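Local coordinates for regulatory protein RecX (Lactobacillus reuteri, PDB 3D5L), which probably modulates the activity of the recombinase RecA, as a RecX-family protein with three three-helix domains following an N-terminal sheet, at residues A[31-36]-A[59-64]; A[68-73]-A[79-84]. All blocks are in the same frame, centred on the assembly; numbering follows the deposited sequence.

Contact 1: residues A[31-36]-A[59-64]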
loop_
_atom_site.group_PDB
_atom_site.type_symbol
_atom_site.label_atom_id
_atom_site.label_comp_id
_atom_site.label_asym_id
_atom_site.label_seq_id
_atom_site.Cartn_x
_atom_site.Cartn_y
_atom_site.Cartn_z
ATOM N N ALA A 31 8.972 -0.174 -23.866
ATOM C CA ALA A 31 9.564 -0.699 -22.650
ATOM C C ALA A 31 9.957 -2.120 -23.044
ATOM O O ALA A 31 9.456 -2.652 -24.039
ATOM C CB ALA A 31 8.522 -0.727 -21.505
ATOM N N GLU A 32 10.841 -2.738 -22.276
ATOM C CA GLU A 32 11.250 -4.093 -22.591
ATOM C C GLU A 32 10.052 -5.053 -22.623
ATOM O O GLU A 32 9.911 -5.822 -23.566
ATOM C CB GLU A 32 12.278 -4.581 -21.571
ATOM C CG GLU A 32 13.047 -5.799 -22.031
ATOM C CD GLU A 32 14.024 -6.293 -20.985
ATOM O OE1 GLU A 32 14.761 -5.454 -20.420
ATOM O OE2 GLU A 32 14.060 -7.519 -20.737
ATOM N N SER A 33 9.192 -5.001 -21.600
ATOM C CA SER A 33 8.023 -5.888 -21.518
ATOM C C SER A 33 7.088 -5.786 -22.721
ATOM O O SER A 33 6.408 -6.753 -23.067
ATOM C CB SER A 33 7.214 -5.620 -20.231
ATOM O OG SER A 33 6.344 -4.498 -20.358
ATOM N N VAL A 34 7.040 -4.613 -23.344
ATOM C CA VAL A 34 6.188 -4.415 -24.516
ATOM C C VAL A 34 6.883 -4.998 -25.742
ATOM O O VAL A 34 6.243 -5.544 -26.645
ATOM C CB VAL A 34 5.920 -2.925 -24.766
ATOM C CG1 VAL A 34 5.143 -2.743 -26.059
ATOM C CG2 VAL A 34 5.154 -2.342 -23.590
ATOM N N LEU A 35 8.203 -4.869 -25.764
ATOM C CA LEU A 35 8.996 -5.394 -26.863
ATOM C C LEU A 35 8.820 -6.907 -26.884
ATOM O O LEU A 35 8.728 -7.515 -27.951
ATOM C CB LEU A 35 10.462 -5.035 -26.659
ATOM C CG LEU A 35 11.426 -5.593 -27.699
ATOM C CD1 LEU A 35 12.287 -4.464 -28.239
ATOM C CD2 LEU A 35 12.280 -6.695 -27.071
ATOM N N ILE A 36 8.759 -7.501 -25.695
ATOM C CA ILE A 36 8.584 -8.944 -25.559
ATOM C C ILE A 36 7.132 -9.330 -25.830
ATOM O O ILE A 36 6.859 -10.293 -26.543
ATOM C CB ILE A 36 8.940 -9.419 -24.141
ATOM C CG1 ILE A 36 10.411 -9.118 -23.841
ATOM C CG2 ILE A 36 8.653 -10.909 -24.008
ATOM C CD1 ILE A 36 10.793 -9.328 -22.390
ATOM N N GLN A 59 2.085 2.482 -22.519
ATOM C CA GLN A 59 1.587 3.476 -21.572
ATOM C C GLN A 59 1.361 2.776 -20.242
ATOM O O GLN A 59 1.559 3.364 -19.181
ATOM C CB GLN A 59 0.253 4.073 -22.028
ATOM C CG GLN A 59 0.246 4.700 -23.423
ATOM C CD GLN A 59 -1.167 5.073 -23.880
ATOM O OE1 GLN A 59 -1.397 5.355 -25.061
ATOM N NE2 GLN A 59 -2.119 5.073 -22.942
ATOM N N GLN A 60 0.933 1.518 -20.300
ATOM C CA GLN A 60 0.676 0.758 -19.083
ATOM C C GLN A 60 1.998 0.342 -18.455
ATOM O O GLN A 60 2.173 0.472 -17.250
ATOM C CB GLN A 60 -0.177 -0.481 -19.376
ATOM C CG GLN A 60 -0.633 -1.210 -18.108
ATOM C CD GLN A 60 -1.539 -2.398 -18.391
ATOM O OE1 GLN A 60 -2.553 -2.276 -19.084
ATOM N NE2 GLN A 60 -1.180 -3.555 -17.850
ATOM N N ALA A 61 2.927 -0.131 -19.282
ATOM C CA ALA A 61 4.240 -0.561 -18.803
ATOM C C ALA A 61 4.947 0.587 -18.089
ATOM O O ALA A 61 5.661 0.371 -17.111
ATOM C CB ALA A 61 5.094 -1.070 -19.970
ATOM N N LYS A 62 4.738 1.809 -18.575
ATOM C CA LYS A 62 5.345 2.991 -17.964
ATOM C C LYS A 62 4.768 3.280 -16.575
ATOM O O LYS A 62 5.494 3.696 -15.673
ATOM C CB LYS A 62 5.131 4.214 -18.854
ATOM C CG LYS A 62 5.730 4.074 -20.235
ATOM C CD LYS A 62 7.133 4.614 -20.301
ATOM C CE LYS A 62 7.095 6.080 -20.651
ATOM N NZ LYS A 62 6.304 6.244 -21.896
ATOM N N ALA A 63 3.467 3.063 -16.397
ATOM C CA ALA A 63 2.843 3.330 -15.098
ATOM C C ALA A 63 3.334 2.265 -14.125
ATOM O O ALA A 63 3.546 2.517 -12.939
ATOM C CB ALA A 63 1.317 3.292 -15.218
ATOM N N TYR A 64 3.531 1.070 -14.652
ATOM C CA TYR A 64 4.016 -0.022 -13.845
ATOM C C TYR A 64 5.406 0.329 -13.320
ATOM O O TYR A 64 5.680 0.164 -12.131
ATOM C CB TYR A 64 4.078 -1.299 -14.683
ATOM C CG TYR A 64 4.562 -2.486 -13.892
ATOM C CD1 TYR A 64 3.749 -3.075 -12.915
ATOM C CD2 TYR A 64 5.837 -3.007 -14.097
ATOM C CE1 TYR A 64 4.197 -4.160 -12.158
ATOM C CE2 TYR A 64 6.296 -4.089 -13.345
ATOM C CZ TYR A 64 5.465 -4.661 -12.382
ATOM O OH TYR A 64 5.901 -5.756 -11.677
#

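Contact 2: residues A[68-73]-A[79-84]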
loop_
_atom_site.group_PDB
_atom_site.type_symbol
_atom_site.label_atom_id
_atom_site.label_comp_id
_atom_site.label_asym_id
_atom_site.label_seq_id
_atom_site.Cartn_x
_atom_site.Cartn_y
_atom_site.Cartn_z
ATOM N N LEU A 68 7.013 0.897 -9.518
ATOM C CA LEU A 68 8.221 0.212 -9.050
ATOM C C LEU A 68 9.126 1.189 -8.319
ATOM O O LEU A 68 9.782 0.817 -7.352
ATOM C CB LEU A 68 9.010 -0.425 -10.209
ATOM C CG LEU A 68 8.351 -1.608 -10.916
ATOM C CD1 LEU A 68 9.374 -2.293 -11.822
ATOM C CD2 LEU A 68 7.800 -2.587 -9.869
ATOM N N ASP A 69 9.175 2.431 -8.795
ATOM C CA ASP A 69 9.986 3.463 -8.150
ATOM C C ASP A 69 9.280 3.902 -6.855
ATOM O O ASP A 69 9.919 4.184 -5.856
ATOM C CB ASP A 69 10.156 4.692 -9.059
ATOM C CG ASP A 69 10.878 4.377 -10.361
ATOM O OD1 ASP A 69 11.839 3.577 -10.341
ATOM O OD2 ASP A 69 10.501 4.957 -11.412
ATOM N N TYR A 70 7.953 3.962 -6.894
ATOM C CA TYR A 70 7.145 4.364 -5.751
ATOM C C TYR A 70 7.331 3.398 -4.585
ATOM O O TYR A 70 7.432 3.797 -3.421
ATOM C CB TYR A 70 5.667 4.419 -6.169
ATOM C CG TYR A 70 4.717 4.803 -5.059
ATOM C CD1 TYR A 70 4.909 5.978 -4.322
ATOM C CD2 TYR A 70 3.620 3.993 -4.737
ATOM C CE1 TYR A 70 4.037 6.336 -3.298
ATOM C CE2 TYR A 70 2.736 4.349 -3.707
ATOM C CZ TYR A 70 2.962 5.522 -2.996
ATOM O OH TYR A 70 2.125 5.884 -1.966
ATOM N N LEU A 71 7.383 2.117 -4.917
ATOM C CA LEU A 71 7.563 1.069 -3.927
ATOM C C LEU A 71 9.012 0.991 -3.427
ATOM O O LEU A 71 9.273 0.385 -2.385
ATOM C CB LEU A 71 7.151 -0.270 -4.538
ATOM C CG LEU A 71 5.649 -0.534 -4.641
ATOM C CD1 LEU A 71 5.334 -1.456 -5.834
ATOM C CD2 LEU A 71 5.174 -1.162 -3.314
ATOM N N SER A 72 9.951 1.611 -4.142
ATOM C CA SER A 72 11.352 1.532 -3.716
ATOM C C SER A 72 11.740 2.431 -2.546
ATOM O O SER A 72 12.826 2.287 -1.991
ATOM C CB SER A 72 12.306 1.789 -4.900
ATOM O OG SER A 72 12.431 3.164 -5.229
ATOM N N TYR A 73 10.847 3.330 -2.151
ATOM C CA TYR A 73 11.136 4.258 -1.057
ATOM C C TYR A 73 10.592 3.846 0.302
ATOM O O TYR A 73 11.212 4.144 1.322
ATOM C CB TYR A 73 10.583 5.646 -1.383
ATOM C CG TYR A 73 11.084 6.226 -2.678
ATOM C CD1 TYR A 73 12.429 6.598 -2.831
ATOM C CD2 TYR A 73 10.215 6.430 -3.748
ATOM C CE1 TYR A 73 12.890 7.162 -4.028
ATOM C CE2 TYR A 73 10.663 7.001 -4.943
ATOM C CZ TYR A 73 12.000 7.364 -5.075
ATOM O OH TYR A 73 12.436 7.952 -6.252
ATOM N N SER A 79 -4.203 0.016 -1.315
ATOM C CA SER A 79 -4.906 1.279 -1.463
ATOM C C SER A 79 -3.939 2.444 -1.666
ATOM O O SER A 79 -4.343 3.496 -2.151
ATOM C CB SER A 79 -5.814 1.544 -0.258
ATOM O OG SER A 79 -5.066 1.754 0.921
ATOM N N ASP A 80 -2.671 2.270 -1.287
ATOM C CA ASP A 80 -1.689 3.335 -1.505
ATOM C C ASP A 80 -1.340 3.329 -2.989
ATOM O O ASP A 80 -1.195 4.378 -3.612
ATOM C CB ASP A 80 -0.406 3.108 -0.696
ATOM C CG ASP A 80 -0.570 3.427 0.782
ATOM O OD1 ASP A 80 -1.447 4.254 1.134
ATOM O OD2 ASP A 80 0.202 2.859 1.589
ATOM N N ILE A 81 -1.210 2.130 -3.548
ATOM C CA ILE A 81 -0.890 1.978 -4.960
ATOM C C ILE A 81 -2.021 2.506 -5.845
ATOM O O ILE A 81 -1.769 3.209 -6.819
ATOM C CB ILE A 81 -0.636 0.509 -5.299
ATOM C CG1 ILE A 81 0.526 -0.020 -4.455
ATOM C CG2 ILE A 81 -0.363 0.359 -6.792
ATOM C CD1 ILE A 81 1.823 0.740 -4.635
ATOM N N VAL A 82 -3.257 2.155 -5.492
ATOM C CA VAL A 82 -4.459 2.593 -6.207
ATOM C C VAL A 82 -4.554 4.112 -6.144
ATOM O O VAL A 82 -4.779 4.781 -7.149
ATOM C CB VAL A 82 -5.734 2.004 -5.554
ATOM C CG1 VAL A 82 -6.975 2.680 -6.093
ATOM C CG2 VAL A 82 -5.799 0.507 -5.806
ATOM N N LYS A 83 -4.377 4.646 -4.944
ATOM C CA LYS A 83 -4.427 6.075 -4.719
ATOM C C LYS A 83 -3.316 6.765 -5.507
ATOM O O LYS A 83 -3.482 7.888 -5.990
ATOM C CB LYS A 83 -4.289 6.339 -3.220
ATOM C CG LYS A 83 -4.554 7.761 -2.793
ATOM C CD LYS A 83 -4.773 7.839 -1.284
ATOM C CE LYS A 83 -4.991 9.282 -0.857
ATOM N NZ LYS A 83 -6.117 9.909 -1.633
ATOM N N LYS A 84 -2.189 6.074 -5.653
ATOM C CA LYS A 84 -1.041 6.602 -6.380
ATOM C C LYS A 84 -1.256 6.593 -7.893
ATOM O O LYS A 84 -0.866 7.524 -8.584
ATOM C CB LYS A 84 0.202 5.777 -6.051
ATOM C CG LYS A 84 1.446 6.603 -5.798
ATOM C CD LYS A 84 2.091 7.145 -7.046
ATOM C CE LYS A 84 3.226 8.095 -6.645
ATOM N NZ LYS A 84 3.997 8.653 -7.780
HETATM O O HOH W 1 -0.256 6.797 -2.397
#

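Contact 1: residues A[31-36]-A[59-64]
Ala61 puts a single methyl group among three residues of the 31-36 segment, and nearly all of the meeting passes through that one carbon. Ala31 CB lies 3.8 Å from Ala61 CB, a methyl-to-methyl touch made possible by a backbone approach of 6.6 Å between Ala31 CA and Ala61 CA. Neither partner has a longer side chain to hold the two segments apart.

Val34 can be followed outward along its branches. Its CB is still 5.2 Å from Ala61 CB, and there the chain forks. CG1, anti to the backbone N (chi1 175°), stays 6.3 Å from Ala61 CB, whereas CG2, placed anti to the carbonyl carbon, comes forward to 3.8 Å from Ala61 CB. As a whole, the valine also packs on Ile54, Ala57 and Asp58, so it spans earlier turns of the helix 48-71 that carries Ala61.

Ser33 supplies the third touch: its OG stands 3.7 Å from Ala61 CB, a van der Waals approach rather than a polar bond. The buried surface, 115 Å² in all, is correspondingly small.

A polar tie lies beside this apolar patch. Ala31 N is hydrogen-bonded to Asp58 OD1, one turn before Ala61, which ties the junction of strand 25-31 and its short helix to helix 48-71. Ala31 is the N-cap of that short helix, and its O accepts the Leu35 N at 3.1 Å. This is close packing by small residues, joining a strand-to-helix junction of the N-terminal antiparallel sheet to the long helix 48-71.

Contact 2: residues A[68-73]-A[79-84]
Tyr70 and Lys84 make the central contact, with the aliphatic part of the lysine laid over one face of the phenol ring. Lys84 CG forms a CH-pi contact 3.3 Å from the centroid of the Tyr70 ring, only 12° off the ring normal. The bend at chi2 (-77°) carries the rest of the lysine on across that face, bringing Lys84 CE to 3.6 Å from Tyr70 CD1. At the ring edge, Ile81 CD1 lies 3.7 Å from Tyr70 CD2, and the same methyl meets Leu71 CG.

A water bridges the polar end of the ring: it is 2.6 Å from Tyr70 OH and donates to Asp80 O at 2.9 Å. Replacing Tyr70 by an alanine would probably leave the Lys84 chain without its aromatic platform and the water without its hydroxyl partner.

Further out, Arg76 makes a cation-pi contact with Tyr70 and a hydrogen bond to its O, while Asp80 OD2 accepts from Thr77 N, just before helix 78-87. Leu99 and Leu102 of helix 92-104 pack on Ile81. Such packing of one helix against the next across a short turn, with a third helix behind, is in keeping with the first three-helix domain of RecX, a member of the helix-turn-helix clan.

Helix 48-71 is the element common to both contacts, and the two illustrate how one long helix can serve successive parts of an elongated fold. Contact 1 uses a part just past its middle, against the end of strand 25-31 and helix 32-37; contact 2 uses its last turn, against helix 78-87. The centres are about 17 Å apart, and apart from 59-64 and 68-73 following each other on the same helix, the contacts do not meet. Along the chain they come in series, contact 1 closing before contact 2 opens. The helix thus runs from the N-terminal sheet into the first three-helix domain, so the placing of that domain relative to the sheet probably depends on it.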